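Local coordinates for peptidase, M20/M25/M40 family (Staphylococcus aureus, PDB 4EWT), which probably hydrolyses amide bonds as an aminoacylase-like, two-manganese metalloenzyme of the M20 peptidase family, at residues 170-182 with 302-315. Numbering follows the deposited sequence.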
# COMPACT_ATOMS: atom_id res chain seq x y z
N LYS A 170 -1.66 -41.27 -0.10
CA LYS A 170 -2.05 -42.55 -0.68
C LYS A 170 -1.97 -43.70 0.31
O LYS A 170 -0.91 -43.95 0.91
CB LYS A 170 -1.20 -42.85 -1.91
CG LYS A 170 -1.78 -43.90 -2.85
CD LYS A 170 -1.55 -43.51 -4.31
CE LYS A 170 -2.32 -42.23 -4.66
NZ LYS A 170 -1.69 -41.46 -5.77
N THR A 171 -3.09 -44.40 0.48
CA THR A 171 -3.17 -45.60 1.30
C THR A 171 -2.29 -46.69 0.70
O THR A 171 -2.14 -46.78 -0.52
CB THR A 171 -4.63 -46.10 1.42
OG1 THR A 171 -5.47 -45.01 1.81
CG2 THR A 171 -4.75 -47.20 2.45
N GLY A 172 -1.70 -47.51 1.57
CA GLY A 172 -0.80 -48.57 1.15
C GLY A 172 0.64 -48.32 1.55
O GLY A 172 1.52 -49.14 1.25
N LYS A 173 0.90 -47.19 2.20
CA LYS A 173 2.23 -46.88 2.72
C LYS A 173 2.28 -45.87 3.87
O LYS A 173 1.31 -45.19 4.16
CB LYS A 173 3.21 -46.48 1.60
CG LYS A 173 2.65 -45.58 0.53
CD LYS A 173 3.57 -45.62 -0.68
CE LYS A 173 2.92 -44.97 -1.89
NZ LYS A 173 3.56 -45.45 -3.14
N VAL A 174 3.44 -45.82 4.53
CA VAL A 174 3.72 -44.89 5.62
C VAL A 174 4.78 -43.89 5.20
O VAL A 174 5.66 -44.21 4.39
CB VAL A 174 4.16 -45.61 6.93
CG1 VAL A 174 3.00 -46.35 7.57
CG2 VAL A 174 5.33 -46.56 6.67
N TYR A 175 4.69 -42.68 5.76
CA TYR A 175 5.52 -41.56 5.33
C TYR A 175 6.29 -40.92 6.49
O TYR A 175 5.80 -40.86 7.63
CB TYR A 175 4.66 -40.51 4.62
CG TYR A 175 3.81 -41.07 3.49
CD1 TYR A 175 4.31 -41.17 2.19
CD2 TYR A 175 2.51 -41.50 3.73
CE1 TYR A 175 3.52 -41.69 1.16
CE2 TYR A 175 1.72 -42.02 2.71
CZ TYR A 175 2.23 -42.11 1.43
OH TYR A 175 1.43 -42.63 0.42
N TYR A 176 7.49 -40.44 6.18
CA TYR A 176 8.41 -39.89 7.18
C TYR A 176 9.28 -38.74 6.65
O TYR A 176 9.47 -38.61 5.43
CB TYR A 176 9.32 -41.00 7.73
CG TYR A 176 10.49 -41.37 6.84
CD1 TYR A 176 11.77 -40.87 7.09
CD2 TYR A 176 10.32 -42.22 5.74
CE1 TYR A 176 12.86 -41.22 6.28
CE2 TYR A 176 11.39 -42.57 4.92
CZ TYR A 176 12.66 -42.07 5.19
OH TYR A 176 13.73 -42.42 4.38
N ARG A 177 9.87 -37.99 7.56
CA ARG A 177 10.78 -36.90 7.28
C ARG A 177 11.51 -36.43 8.52
O ARG A 177 10.90 -36.05 9.47
CB ARG A 177 10.02 -35.74 6.65
CG ARG A 177 10.88 -34.56 6.42
CD ARG A 177 10.15 -33.47 5.81
NE ARG A 177 10.97 -32.82 4.84
CZ ARG A 177 11.83 -31.88 5.14
NH1 ARG A 177 11.95 -31.45 6.37
NH2 ARG A 177 12.55 -31.36 4.18
N PRO A 178 12.82 -36.47 8.53
CA PRO A 178 13.57 -35.99 9.69
C PRO A 178 13.56 -34.47 9.74
O PRO A 178 13.25 -33.82 8.73
CB PRO A 178 15.00 -36.49 9.44
CG PRO A 178 15.11 -36.60 7.95
CD PRO A 178 13.72 -36.99 7.47
N GLY A 179 13.88 -33.90 10.89
CA GLY A 179 13.90 -32.45 11.05
C GLY A 179 12.49 -31.90 11.16
O GLY A 179 11.55 -32.63 11.48
N TYR A 180 12.36 -30.60 10.86
CA TYR A 180 11.08 -29.90 10.96
C TYR A 180 10.05 -30.39 9.95
O TYR A 180 10.28 -30.36 8.74
CB TYR A 180 11.29 -28.40 10.78
CG TYR A 180 11.98 -27.72 11.93
CD1 TYR A 180 11.29 -27.43 13.11
CD2 TYR A 180 13.31 -27.34 11.84
CE1 TYR A 180 11.92 -26.77 14.17
CE2 TYR A 180 13.95 -26.68 12.88
CZ TYR A 180 13.24 -26.39 14.04
OH TYR A 180 13.87 -25.74 15.07
N VAL A 181 8.90 -30.84 10.45
CA VAL A 181 7.94 -31.54 9.60
C VAL A 181 6.54 -30.91 9.61
O VAL A 181 5.76 -31.11 8.67
CB VAL A 181 7.91 -33.07 9.93
CG1 VAL A 181 7.47 -33.31 11.38
CG2 VAL A 181 7.03 -33.83 8.95
N GLN A 182 6.22 -30.17 10.67
CA GLN A 182 4.96 -29.41 10.77
C GLN A 182 5.21 -28.06 11.42
O GLN A 182 6.08 -27.93 12.27
CB GLN A 182 3.87 -30.22 11.50
CG GLN A 182 3.37 -31.35 10.61
CD GLN A 182 2.16 -32.10 11.10
OE1 GLN A 182 2.13 -33.32 11.00
NE2 GLN A 182 1.15 -31.40 11.58
N ASN A 302 11.17 -33.57 13.94
CA ASN A 302 11.48 -34.98 13.97
C ASN A 302 12.98 -35.17 14.16
O ASN A 302 13.77 -34.82 13.29
CB ASN A 302 11.00 -35.68 12.70
CG ASN A 302 9.55 -36.11 12.79
OD1 ASN A 302 8.93 -36.05 13.85
ND2 ASN A 302 9.00 -36.53 11.67
N ASP A 303 13.35 -35.69 15.33
CA ASP A 303 14.75 -36.01 15.63
C ASP A 303 15.34 -36.85 14.50
O ASP A 303 14.82 -37.91 14.19
CB ASP A 303 14.87 -36.75 16.95
CG ASP A 303 16.32 -37.11 17.28
OD1 ASP A 303 16.65 -38.31 17.25
OD2 ASP A 303 17.11 -36.18 17.54
N PRO A 304 16.42 -36.35 13.86
CA PRO A 304 17.01 -37.03 12.69
C PRO A 304 17.49 -38.47 12.97
O PRO A 304 17.23 -39.35 12.16
CB PRO A 304 18.17 -36.11 12.30
CG PRO A 304 17.71 -34.76 12.74
CD PRO A 304 17.05 -35.03 14.07
N GLU A 305 18.19 -38.68 14.09
CA GLU A 305 18.67 -40.02 14.48
C GLU A 305 17.51 -41.01 14.65
O GLU A 305 17.49 -42.07 14.02
CB GLU A 305 19.47 -39.98 15.80
CG GLU A 305 20.82 -39.28 15.72
CD GLU A 305 21.44 -39.05 17.10
OE1 GLU A 305 21.56 -37.86 17.50
OE2 GLU A 305 21.80 -40.04 17.77
N PHE A 306 16.55 -40.64 15.49
CA PHE A 306 15.43 -41.52 15.78
C PHE A 306 14.54 -41.75 14.56
O PHE A 306 14.18 -42.88 14.27
CB PHE A 306 14.62 -41.01 16.98
CG PHE A 306 13.51 -41.93 17.41
CD1 PHE A 306 13.78 -43.24 17.80
CD2 PHE A 306 12.19 -41.49 17.43
CE1 PHE A 306 12.76 -44.09 18.19
CE2 PHE A 306 11.16 -42.33 17.83
CZ PHE A 306 11.44 -43.64 18.21
N THR A 307 14.23 -40.68 13.82
CA THR A 307 13.36 -40.79 12.64
C THR A 307 13.97 -41.69 11.58
O THR A 307 13.25 -42.48 10.96
CB THR A 307 13.04 -39.42 12.00
OG1 THR A 307 12.43 -38.57 12.98
CG2 THR A 307 12.09 -39.57 10.82
N GLU A 308 15.28 -41.59 11.36
CA GLU A 308 15.95 -42.45 10.39
C GLU A 308 15.98 -43.89 10.87
O GLU A 308 15.78 -44.82 10.09
CB GLU A 308 17.36 -41.96 10.06
CG GLU A 308 17.75 -42.19 8.60
CD GLU A 308 16.97 -41.29 7.64
OE1 GLU A 308 16.33 -41.81 6.69
OE2 GLU A 308 17.00 -40.05 7.83
N TYR A 309 16.23 -44.07 12.17
CA TYR A 309 16.10 -45.39 12.77
C TYR A 309 14.72 -45.98 12.48
O TYR A 309 14.62 -47.15 12.11
CB TYR A 309 16.36 -45.34 14.29
CG TYR A 309 15.85 -46.56 15.00
CD1 TYR A 309 16.63 -47.72 15.06
CD2 TYR A 309 14.58 -46.58 15.57
CE1 TYR A 309 16.16 -48.85 15.69
CE2 TYR A 309 14.10 -47.72 16.21
CZ TYR A 309 14.90 -48.84 16.26
OH TYR A 309 14.45 -49.97 16.88
N VAL A 310 13.67 -45.18 12.63
CA VAL A 310 12.29 -45.65 12.43
C VAL A 310 12.06 -46.12 10.99
O VAL A 310 11.50 -47.19 10.76
CB VAL A 310 11.24 -44.58 12.86
CG1 VAL A 310 9.86 -44.92 12.32
CG2 VAL A 310 11.21 -44.44 14.37
N ALA A 311 12.50 -45.31 10.03
CA ALA A 311 12.39 -45.64 8.62
C ALA A 311 13.25 -46.85 8.23
O ALA A 311 12.87 -47.63 7.36
CB ALA A 311 12.75 -44.45 7.78
N LYS A 312 14.42 -46.98 8.87
CA LYS A 312 15.33 -48.09 8.60
C LYS A 312 14.70 -49.39 9.09
O LYS A 312 14.66 -50.38 8.36
CB LYS A 312 16.69 -47.85 9.29
CG LYS A 312 17.66 -49.04 9.23
CD LYS A 312 19.00 -48.72 9.89
CE LYS A 312 19.99 -49.86 9.70
NZ LYS A 312 21.36 -49.55 10.22
N THR A 313 14.19 -49.35 10.32
CA THR A 313 13.54 -50.50 10.95
C THR A 313 12.35 -50.99 10.12
O THR A 313 12.19 -52.18 9.90
CB THR A 313 13.10 -50.15 12.38
OG1 THR A 313 14.23 -49.71 13.15
CG2 THR A 313 12.48 -51.34 13.06
N LEU A 314 11.52 -50.05 9.66
CA LEU A 314 10.30 -50.41 8.93
C LEU A 314 10.57 -50.97 7.54
O LEU A 314 9.83 -51.83 7.07
CB LEU A 314 9.34 -49.22 8.85
CG LEU A 314 8.67 -48.75 10.15
CD1 LEU A 314 7.98 -47.41 9.93
CD2 LEU A 314 7.69 -49.79 10.67
N LYS A 315 11.62 -50.48 6.89
CA LYS A 315 12.00 -50.97 5.57
C LYS A 315 12.62 -52.36 5.65
O LYS A 315 12.42 -53.19 4.76
CB LYS A 315 12.94 -49.98 4.86
CG LYS A 315 12.21 -48.81 4.20
CD LYS A 315 13.15 -47.85 3.47
CE LYS A 315 13.46 -46.61 4.29
NZ LYS A 315 14.50 -45.73 3.66
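Tyr176 lays one face of its ring on the methyl group of Ala311, a CH-pi contact in which Ala311 CB stands 3.5 Å from the ring centroid, almost on its normal. Alanine suits the place because its side chain ends at CB, which lets the flat ring settle close to the helix. Tyr176 CB points toward the helix, and with CG between backbone N and carbonyl carbon (chi1 79°) the ring lies over Ala311. At the ring edge lie Thr307 CG2 and Glu308 OE1, the carboxylate plane turned 76° from the ring, while Lys315 NZ gives the phenol oxygen OH a weak hydrogen bond of 3.5 Å. Before Tyr176 in the chain, Val174 CG2 meets Leu314 CD1; after it, Pro178 CB packs on Pro304.

Asn302 clasps the chain where strand 173-176 passes into the next strand. Its backbone exchanges two hydrogen bonds with Gly179, Gly179 N to Asn302 O at 2.6 Å, where a positive phi suits glycine. Its amide ND2 donates to Arg177 O at 2.9 Å, the acceptor nearly in the amide plane, and OD1 accepts from Phe346 N, so the amide is held at both ends. Asp303 OD1 then N-caps helix 304-316 by accepting from Phe306 N.

Helix segment 304-315 thus runs nearly antiparallel (160°) to strand 173-176, an alpha/beta layer contact of the M20 catalytic domain, with an antiparallel bridge at the helix's start.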